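PDB 3L5O: PF04016 domain protein from Desulfitobacterium hafniense, which is of unknown function but combines enolase-like and Rossmann-like folds around a shared site with a possible role in heavy-metal chelation. Local coordinates for residues N102-Y105 with Q109-R112; M134-V139 with E158-L163; V147-H152 with S169-D174; C194-V197 with T201-R204. All blocks are in the same frame, centred on the assembly; numbering follows the deposited sequence.

Contact 1 (N102-Y105 with Q109-R112); sequences NAYY and QVAR
Tyr104 and Val110 form the tight half of a helix-loop-helix corner, where helix 91-105 ends and, after a short link, helix 108-113 sets off in a new direction. The two side chains cross at about a right angle. Val110 lays CG1 over one face of the phenol ring, a CH-pi contact with CG1 3.9 Å from the centroid of the Tyr104 ring and 18° off its normal. The second branch works nearer the ring's rim, with Val110 CG2 3.6 Å from Tyr104 CE1. The carbonyl oxygen of Tyr104 packs against the base of the valine, 3.4 Å from Val110 CB, with both methyls almost as close. Tyr104 reaches Val110 because its CG stands opposite the backbone N (chi1 174°), swinging the ring beside its own carbonyl. Within helix 91-105 the ring is further braced, since Tyr104 CD2 sits 3.5 Å above the plane of the Tyr105 ring, over its centre, while Phe35 meets Tyr104 edge-to-face. Replacing Tyr104 by an alanine would probably leave Val110 CG1 without its aromatic floor and take Tyr104 CD2 off the Tyr105 face. The outer side of the corner is looser. The Arg112 side chain starts away from segment 102-105 and is exposed; its guanidinium is engaged by Phe118 through a hydrogen bond to the carbonyl and a cation-pi contact. The Tyr105 side chain sets off away from helix 108-113, and its hydroxyl bonds to Met27 O, so its part in the corner is played by the backbone, with Tyr105 O 3.6 Å from Ala111 CB.

Contact 2 (M134-V139 with E158-L163); sequences MSQNEV and EPICDL
Peptide carbonyls, not rings, are the flat groups that meet side chains here: the Gln136 carbonyl receives the tip of Ile160, and that of Val139 receives the CB of Cys161. Ile160 CD1 comes to 3.4 Å from Gln136 O and also lies 3.8 Å from Gln136 CB, so the methyl rests against backbone and side-chain base together. Its reach comes from CG1 lying between the backbone N and the carbonyl carbon (chi1 68°), followed by an extended second torsion (178°). Cys161 CB approaches Val139 O to 3.3 Å. Val139 CG2 adds a more relaxed apolar touch, 4.2 Å from Ile160 CD1 and 4.3 Å from Cys161 SG. The turn holding the Gln136 carbonyl is closed by a 3.2 Å bond from Val139 N to Ser135 O. Val139 is buried further by Tyr189, Tyr191 and Leu157, which places the contact at the N-terminal ends of the neighbouring parallel strands 143-147 and 162-167 of the mixed sheet in the Rossmann-like half. Backbone bonds of Ile160 to Gly141 and of Asp162 to Lys142 and Val144 also set the position of segment 158-163. No hydrogen bond joins the two segments directly, so their contact is van der Waals.

Contact 3 (V147-H152 with S169-D174); sequences VGHFPH and SPEEGD
His149 and Glu171 meet through their side-chain ends between two exposed loops. Carboxylate OE2 of Glu171 lies at the imidazole edge near the ring plane, 3.0 Å from His149 CD2. It is also 3.2 Å from His149 NE2, but the angle is poor and the pair does not count as a hydrogen bond. Only OE2 of the carboxylate comes close to the ring; the two planes are 74° apart. His149 has CG anti to the backbone N (chi1 -179°), which carries the ring toward segment 169-174 although its CB sets off to one side. Glu171 starts toward the histidine; its CG lies opposite the carbonyl carbon (chi1 -50°) and the chain is extended beyond it. Because Glu171 also touches a crystal neighbour, this placement may owe something to the lattice. The backbone beneath Glu171 is held by hydrogen bonds: a type I turn runs from Glu171 to Asp174, closed by a 3.0 Å bond from Asp174 N to Glu171 O, and Glu171 N is bonded to Glu167 OE1. In the loop of His149, Gly148 has backbone angles that call for glycine, and His152 occupies the N-cap position of helix 153-157. A glycine-bearing loop after the first parallel strand, facing the loop that follows the second, is the arrangement found at the cofactor end of Rossmann folds, consistent with the adenosyl site proposed for this protein.

Contact 4 (C194-V197 with T201-R204); sequences CASV and TLPR
Val197 and Leu202 lie side by side and point the same way, forming the apolar flank of a pair of short consecutive helices that follow strand 189-193 in the Rossmann-like half. The leucine divides its two branches between neighbours: Leu202 CD2 touches Val197 CG2 at 3.8 Å, while Leu202 CD1 lies 3.5 Å from Ser196 OG. Ser196 starts toward segment 201-204, yet its hydroxyl is turned by a chi1 of 61° to bond Thr193 O, so against Leu202 it acts as a packing atom. Thr201 OG1 touches Ser196 CB at 3.3 Å; the polar partner of that oxygen is Asp199 OD1, at the end of helix 195-199. The Ser196 carbonyl takes two backbone donors and thereby links Thr201 and Leu202 to the first helix. Ile23 and Leu217 cover Leu202 from helix 22-29 and strand 214-218, extending the apolar flank into the surrounding fold. The two bonds are unequal: Thr201 N to Ser196 O is weak, with an angle of 120° at the hydrogen, whereas Leu202 N sits 3.2 Å from Ser196 O, rising 47° out of the carbonyl plane.

Overall arrangement
Contacts 2, 3 and 4 belong to the Rossmann-like half, contact 1 to the region before it. Contacts 2 and 3 interleave along the chain, their segments flanking strands 143-147 and 162-167; their centres are 16 Å apart. Contact 3 is equally far from contact 4, centre to centre, with nearest atoms about 6 Å apart. Contacts 1 and 4 lie on opposite sides of the chain's centre, yet their nearest atoms come within about 7 Å and both reach Met27: Tyr105 bonds its carbonyl and the Val197 side chain touches Met27. A bound imidazole, probably from the crystallisation liquor, lies about 3 Å from the Thr201 side chain and may mark a pocket beside contact 4.

Contact 1 (N102-Y105 with Q109-R112)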
# COMPACT_ATOMS: atom_id res chain seq x y z
N ASN A 102 5.79 1.16 -6.97
CA ASN A 102 4.89 0.06 -7.34
C ASN A 102 4.92 -0.22 -8.84
O ASN A 102 4.55 -1.31 -9.28
CB ASN A 102 3.47 0.33 -6.84
CG ASN A 102 3.35 0.19 -5.32
OD1 ASN A 102 4.07 -0.57 -4.69
ND2 ASN A 102 2.45 0.94 -4.74
N ALA A 103 5.39 0.76 -9.62
CA ALA A 103 5.57 0.57 -11.07
C ALA A 103 6.68 -0.45 -11.32
O ALA A 103 6.58 -1.20 -12.24
CB ALA A 103 5.90 1.87 -11.74
N TYR A 104 7.72 -0.48 -10.50
CA TYR A 104 8.71 -1.58 -10.59
C TYR A 104 8.12 -2.89 -10.01
O TYR A 104 7.88 -3.82 -10.76
CB TYR A 104 9.99 -1.27 -9.86
CG TYR A 104 10.93 -2.45 -9.85
CD1 TYR A 104 11.47 -2.95 -11.03
CD2 TYR A 104 11.28 -3.06 -8.66
CE1 TYR A 104 12.33 -4.03 -11.02
CE2 TYR A 104 12.14 -4.14 -8.64
CZ TYR A 104 12.66 -4.61 -9.82
OH TYR A 104 13.51 -5.67 -9.75
N TYR A 105 7.89 -2.94 -8.69
CA TYR A 105 7.58 -4.22 -8.02
C TYR A 105 6.30 -4.93 -8.49
O TYR A 105 6.22 -6.19 -8.50
CB TYR A 105 7.54 -4.03 -6.51
CG TYR A 105 8.87 -3.68 -5.90
CD1 TYR A 105 9.83 -4.66 -5.66
CD2 TYR A 105 9.17 -2.36 -5.55
CE1 TYR A 105 11.06 -4.35 -5.12
CE2 TYR A 105 10.42 -2.04 -5.01
CZ TYR A 105 11.35 -3.04 -4.78
OH TYR A 105 12.59 -2.77 -4.22
N GLN A 109 5.72 -9.00 -14.92
CA GLN A 109 6.94 -9.78 -15.06
C GLN A 109 7.87 -9.70 -13.83
O GLN A 109 8.48 -10.70 -13.46
CB GLN A 109 7.71 -9.43 -16.36
N VAL A 110 7.98 -8.52 -13.20
CA VAL A 110 8.88 -8.38 -12.04
C VAL A 110 8.33 -9.16 -10.87
O VAL A 110 9.05 -9.86 -10.17
CB VAL A 110 9.04 -6.89 -11.61
CG1 VAL A 110 9.71 -6.79 -10.23
CG2 VAL A 110 9.83 -6.10 -12.65
N ALA A 111 7.02 -9.02 -10.66
CA ALA A 111 6.32 -9.69 -9.59
C ALA A 111 6.48 -11.20 -9.71
O ALA A 111 6.80 -11.86 -8.73
CB ALA A 111 4.84 -9.30 -9.63
N ARG A 112 6.27 -11.72 -10.90
CA ARG A 112 6.48 -13.15 -11.18
C ARG A 112 7.89 -13.63 -10.86
O ARG A 112 8.06 -14.71 -10.29
CB ARG A 112 6.13 -13.45 -12.64
CG ARG A 112 4.63 -13.47 -12.91
CD ARG A 112 4.16 -14.61 -13.82
NE ARG A 112 2.70 -14.64 -13.98
CZ ARG A 112 2.01 -13.86 -14.81
NH1 ARG A 112 2.62 -12.95 -15.58
NH2 ARG A 112 0.68 -13.98 -14.87

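Contact 2 (M134-V139 with E158-L163)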
# COMPACT_ATOMS: atom_id res chain seq x y z
N MSE A 134 -9.50 -14.35 3.62
CA MSE A 134 -8.51 -15.41 3.75
C MSE A 134 -8.23 -15.83 5.19
O MSE A 134 -7.94 -16.99 5.44
CB MSE A 134 -7.17 -14.94 3.21
CG MSE A 134 -6.98 -15.00 1.72
SE MSE A 134 -5.14 -14.33 1.40
CE MSE A 134 -4.28 -16.09 0.95
N SER A 135 -8.24 -14.88 6.12
CA SER A 135 -7.78 -15.13 7.49
C SER A 135 -8.89 -15.19 8.54
O SER A 135 -8.61 -15.07 9.73
CB SER A 135 -6.69 -14.12 7.88
OG SER A 135 -7.07 -12.79 7.60
N GLN A 136 -10.13 -15.41 8.12
CA GLN A 136 -11.26 -15.49 9.06
C GLN A 136 -11.10 -16.63 10.04
O GLN A 136 -11.30 -16.45 11.24
CB GLN A 136 -12.56 -15.74 8.32
CG GLN A 136 -13.01 -14.63 7.42
CD GLN A 136 -14.22 -15.06 6.62
OE1 GLN A 136 -14.11 -15.45 5.45
NE2 GLN A 136 -15.36 -15.06 7.27
N ASN A 137 -10.77 -17.82 9.54
CA ASN A 137 -10.52 -18.97 10.40
C ASN A 137 -9.38 -18.73 11.39
O ASN A 137 -9.50 -19.01 12.58
CB ASN A 137 -10.25 -20.22 9.56
CG ASN A 137 -11.52 -20.81 8.99
OD1 ASN A 137 -12.39 -21.24 9.74
ND2 ASN A 137 -11.64 -20.81 7.67
N GLU A 138 -8.29 -18.16 10.90
CA GLU A 138 -7.08 -17.99 11.68
C GLU A 138 -7.22 -17.04 12.87
O GLU A 138 -6.61 -17.26 13.91
CB GLU A 138 -5.98 -17.45 10.79
CG GLU A 138 -4.61 -17.77 11.30
CD GLU A 138 -3.56 -17.26 10.36
OE1 GLU A 138 -3.71 -16.09 9.93
OE2 GLU A 138 -2.62 -18.03 10.05
N VAL A 139 -8.03 -15.99 12.69
CA VAL A 139 -8.16 -14.93 13.69
C VAL A 139 -9.31 -15.14 14.65
O VAL A 139 -9.53 -14.30 15.51
CB VAL A 139 -8.32 -13.54 13.02
CG1 VAL A 139 -7.16 -13.26 12.08
CG2 VAL A 139 -9.66 -13.42 12.28
N GLU A 158 -15.76 -8.40 13.06
CA GLU A 158 -16.21 -8.19 14.43
C GLU A 158 -16.96 -9.38 15.08
O GLU A 158 -16.75 -9.63 16.26
CB GLU A 158 -17.05 -6.91 14.60
CG GLU A 158 -17.25 -6.46 16.06
CD GLU A 158 -15.94 -6.23 16.87
OE1 GLU A 158 -15.32 -7.21 17.40
OE2 GLU A 158 -15.53 -5.03 17.02
N PRO A 159 -17.79 -10.11 14.33
CA PRO A 159 -18.51 -11.26 14.90
C PRO A 159 -17.61 -12.42 15.35
O PRO A 159 -17.99 -13.12 16.27
CB PRO A 159 -19.40 -11.73 13.74
CG PRO A 159 -19.43 -10.58 12.79
CD PRO A 159 -18.15 -9.90 12.92
N ILE A 160 -16.43 -12.56 14.75
CA ILE A 160 -15.53 -13.70 15.01
C ILE A 160 -14.26 -13.41 15.80
O ILE A 160 -13.55 -14.34 16.14
CB ILE A 160 -15.12 -14.37 13.67
CG1 ILE A 160 -14.23 -13.46 12.84
CG2 ILE A 160 -16.38 -14.80 12.88
CD1 ILE A 160 -13.78 -14.09 11.54
N CYS A 161 -13.95 -12.16 16.08
CA CYS A 161 -12.74 -11.84 16.82
C CYS A 161 -12.93 -10.59 17.65
O CYS A 161 -13.98 -9.95 17.62
CB CYS A 161 -11.54 -11.72 15.88
SG CYS A 161 -11.49 -10.32 14.71
N ASP A 162 -11.91 -10.29 18.45
CA ASP A 162 -11.80 -9.06 19.22
C ASP A 162 -11.10 -8.02 18.32
O ASP A 162 -9.88 -7.94 18.23
CB ASP A 162 -11.02 -9.35 20.51
CG ASP A 162 -10.81 -8.12 21.39
OD1 ASP A 162 -11.29 -7.02 21.05
OD2 ASP A 162 -10.14 -8.20 22.46
N LEU A 163 -11.92 -7.22 17.64
CA LEU A 163 -11.46 -6.29 16.61
C LEU A 163 -11.34 -4.88 17.12
O LEU A 163 -12.27 -4.36 17.76
CB LEU A 163 -12.44 -6.30 15.43
CG LEU A 163 -12.16 -5.35 14.25
CD1 LEU A 163 -10.90 -5.71 13.52
CD2 LEU A 163 -13.38 -5.33 13.34

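Contact 3 (V147-H152 with S169-D174)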
# COMPACT_ATOMS: atom_id res chain seq x y z
N VAL A 147 -5.36 -0.95 10.99
CA VAL A 147 -5.11 0.48 10.78
C VAL A 147 -5.53 0.84 9.34
O VAL A 147 -5.00 0.30 8.40
CB VAL A 147 -3.63 0.81 10.98
CG1 VAL A 147 -3.36 2.29 10.77
CG2 VAL A 147 -3.14 0.37 12.37
N GLY A 148 -6.49 1.75 9.22
CA GLY A 148 -7.02 2.19 7.95
C GLY A 148 -8.50 1.94 7.83
O GLY A 148 -9.13 1.24 8.63
N HIS A 149 -9.05 2.54 6.79
CA HIS A 149 -10.45 2.40 6.48
C HIS A 149 -10.61 1.32 5.38
O HIS A 149 -10.08 1.47 4.27
CB HIS A 149 -11.04 3.74 6.05
CG HIS A 149 -12.50 3.67 5.73
ND1 HIS A 149 -13.00 3.92 4.47
CD2 HIS A 149 -13.56 3.32 6.50
CE1 HIS A 149 -14.31 3.75 4.48
NE2 HIS A 149 -14.67 3.39 5.70
N PHE A 150 -11.27 0.23 5.73
CA PHE A 150 -11.58 -0.85 4.80
C PHE A 150 -13.10 -1.08 4.80
O PHE A 150 -13.69 -1.45 5.83
CB PHE A 150 -10.84 -2.11 5.20
CG PHE A 150 -9.33 -1.94 5.15
CD1 PHE A 150 -8.65 -2.00 3.96
CD2 PHE A 150 -8.62 -1.63 6.31
CE1 PHE A 150 -7.27 -1.82 3.91
CE2 PHE A 150 -7.24 -1.43 6.26
CZ PHE A 150 -6.58 -1.54 5.06
N PRO A 151 -13.75 -0.86 3.68
CA PRO A 151 -15.21 -1.05 3.65
C PRO A 151 -15.65 -2.42 4.19
O PRO A 151 -15.02 -3.44 3.87
CB PRO A 151 -15.55 -0.90 2.16
CG PRO A 151 -14.46 -0.10 1.58
CD PRO A 151 -13.23 -0.37 2.40
N HIS A 152 -16.70 -2.42 5.02
CA HIS A 152 -17.42 -3.62 5.51
C HIS A 152 -16.65 -4.49 6.46
O HIS A 152 -17.10 -5.55 6.81
CB HIS A 152 -17.87 -4.52 4.36
CG HIS A 152 -18.41 -3.76 3.21
ND1 HIS A 152 -19.37 -2.80 3.36
CD2 HIS A 152 -18.11 -3.80 1.89
CE1 HIS A 152 -19.64 -2.26 2.19
NE2 HIS A 152 -18.89 -2.86 1.28
N SER A 169 -9.14 9.67 11.09
CA SER A 169 -10.40 10.32 11.35
C SER A 169 -11.42 9.24 11.60
O SER A 169 -12.11 8.80 10.68
CB SER A 169 -10.85 11.18 10.14
OG SER A 169 -9.90 12.19 9.83
N PRO A 170 -11.53 8.78 12.84
CA PRO A 170 -12.31 7.57 13.11
C PRO A 170 -13.83 7.71 12.96
O PRO A 170 -14.40 8.73 13.36
CB PRO A 170 -11.95 7.23 14.55
CG PRO A 170 -11.47 8.51 15.15
CD PRO A 170 -10.93 9.34 14.06
N GLU A 171 -14.47 6.67 12.44
CA GLU A 171 -15.92 6.55 12.43
C GLU A 171 -16.34 6.13 13.81
O GLU A 171 -15.51 5.84 14.66
CB GLU A 171 -16.39 5.49 11.44
CG GLU A 171 -15.83 5.56 10.02
CD GLU A 171 -16.29 4.37 9.18
OE1 GLU A 171 -17.51 4.27 8.90
OE2 GLU A 171 -15.43 3.53 8.82
N GLU A 172 -17.65 6.01 14.03
CA GLU A 172 -18.17 5.94 15.37
C GLU A 172 -17.61 4.82 16.28
O GLU A 172 -17.28 5.07 17.45
CB GLU A 172 -19.72 5.89 15.35
CG GLU A 172 -20.30 6.05 16.74
CD GLU A 172 -21.76 5.66 16.82
OE1 GLU A 172 -22.52 6.18 15.97
OE2 GLU A 172 -22.11 4.86 17.73
N GLY A 173 -17.53 3.60 15.79
CA GLY A 173 -16.95 2.55 16.65
C GLY A 173 -15.41 2.46 16.74
O GLY A 173 -14.87 1.55 17.37
N ASP A 174 -14.71 3.39 16.11
CA ASP A 174 -13.29 3.24 15.85
C ASP A 174 -12.42 4.15 16.71
O ASP A 174 -12.89 5.11 17.32
CB ASP A 174 -13.02 3.55 14.38
CG ASP A 174 -13.86 2.69 13.42
OD1 ASP A 174 -14.36 1.62 13.83
OD2 ASP A 174 -14.06 3.02 12.23

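Contact 4 (C194-V197 with T201-R204)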
# COMPACT_ATOMS: atom_id res chain seq x y z
N CYS A 194 -1.75 0.46 3.30
CA CYS A 194 -0.53 0.85 2.58
C CYS A 194 -0.41 2.39 2.59
O CYS A 194 0.66 2.92 2.32
CB CYS A 194 -0.57 0.30 1.15
SG CYS A 194 -1.97 0.93 0.18
N ALA A 195 -1.50 3.11 2.93
CA ALA A 195 -1.43 4.57 3.16
C ALA A 195 -0.39 4.93 4.22
O ALA A 195 0.07 6.06 4.25
CB ALA A 195 -2.79 5.16 3.55
N SER A 196 -0.06 3.99 5.10
CA SER A 196 0.93 4.21 6.13
C SER A 196 2.35 4.40 5.58
O SER A 196 3.18 5.00 6.23
CB SER A 196 0.94 3.07 7.14
OG SER A 196 1.25 1.85 6.49
N VAL A 197 2.62 3.88 4.39
CA VAL A 197 3.88 4.14 3.71
C VAL A 197 3.96 5.60 3.38
O VAL A 197 4.99 6.27 3.65
CB VAL A 197 3.99 3.31 2.38
CG1 VAL A 197 5.27 3.65 1.60
CG2 VAL A 197 3.92 1.86 2.69
N THR A 201 3.83 6.68 8.99
CA THR A 201 3.44 6.03 10.26
C THR A 201 3.90 4.59 10.31
O THR A 201 3.99 4.00 11.40
CB THR A 201 1.90 6.09 10.47
OG1 THR A 201 1.21 5.58 9.31
CG2 THR A 201 1.46 7.53 10.65
N LEU A 202 4.21 4.02 9.15
CA LEU A 202 4.47 2.59 9.06
C LEU A 202 5.58 2.09 9.99
O LEU A 202 5.38 1.12 10.67
CB LEU A 202 4.74 2.15 7.61
CG LEU A 202 4.97 0.65 7.38
CD1 LEU A 202 3.76 -0.18 7.76
CD2 LEU A 202 5.31 0.38 5.91
N PRO A 203 6.76 2.70 10.01
CA PRO A 203 7.84 2.13 10.84
C PRO A 203 7.42 2.01 12.31
O PRO A 203 7.67 0.97 12.91
CB PRO A 203 9.01 3.08 10.61
CG PRO A 203 8.71 3.77 9.28
CD PRO A 203 7.22 3.88 9.22
N ARG A 204 6.75 3.00 12.88
CA ARG A 204 6.37 2.91 14.29
C ARG A 204 5.29 1.82 14.47
O ARG A 204 5.34 1.03 15.40
CB ARG A 204 5.89 4.25 14.85
CG ARG A 204 5.47 4.15 16.34
CD ARG A 204 6.58 3.57 17.21
NE ARG A 204 6.18 3.51 18.61
CZ ARG A 204 6.90 2.93 19.57
NH1 ARG A 204 8.04 2.35 19.29
NH2 ARG A 204 6.43 2.90 20.81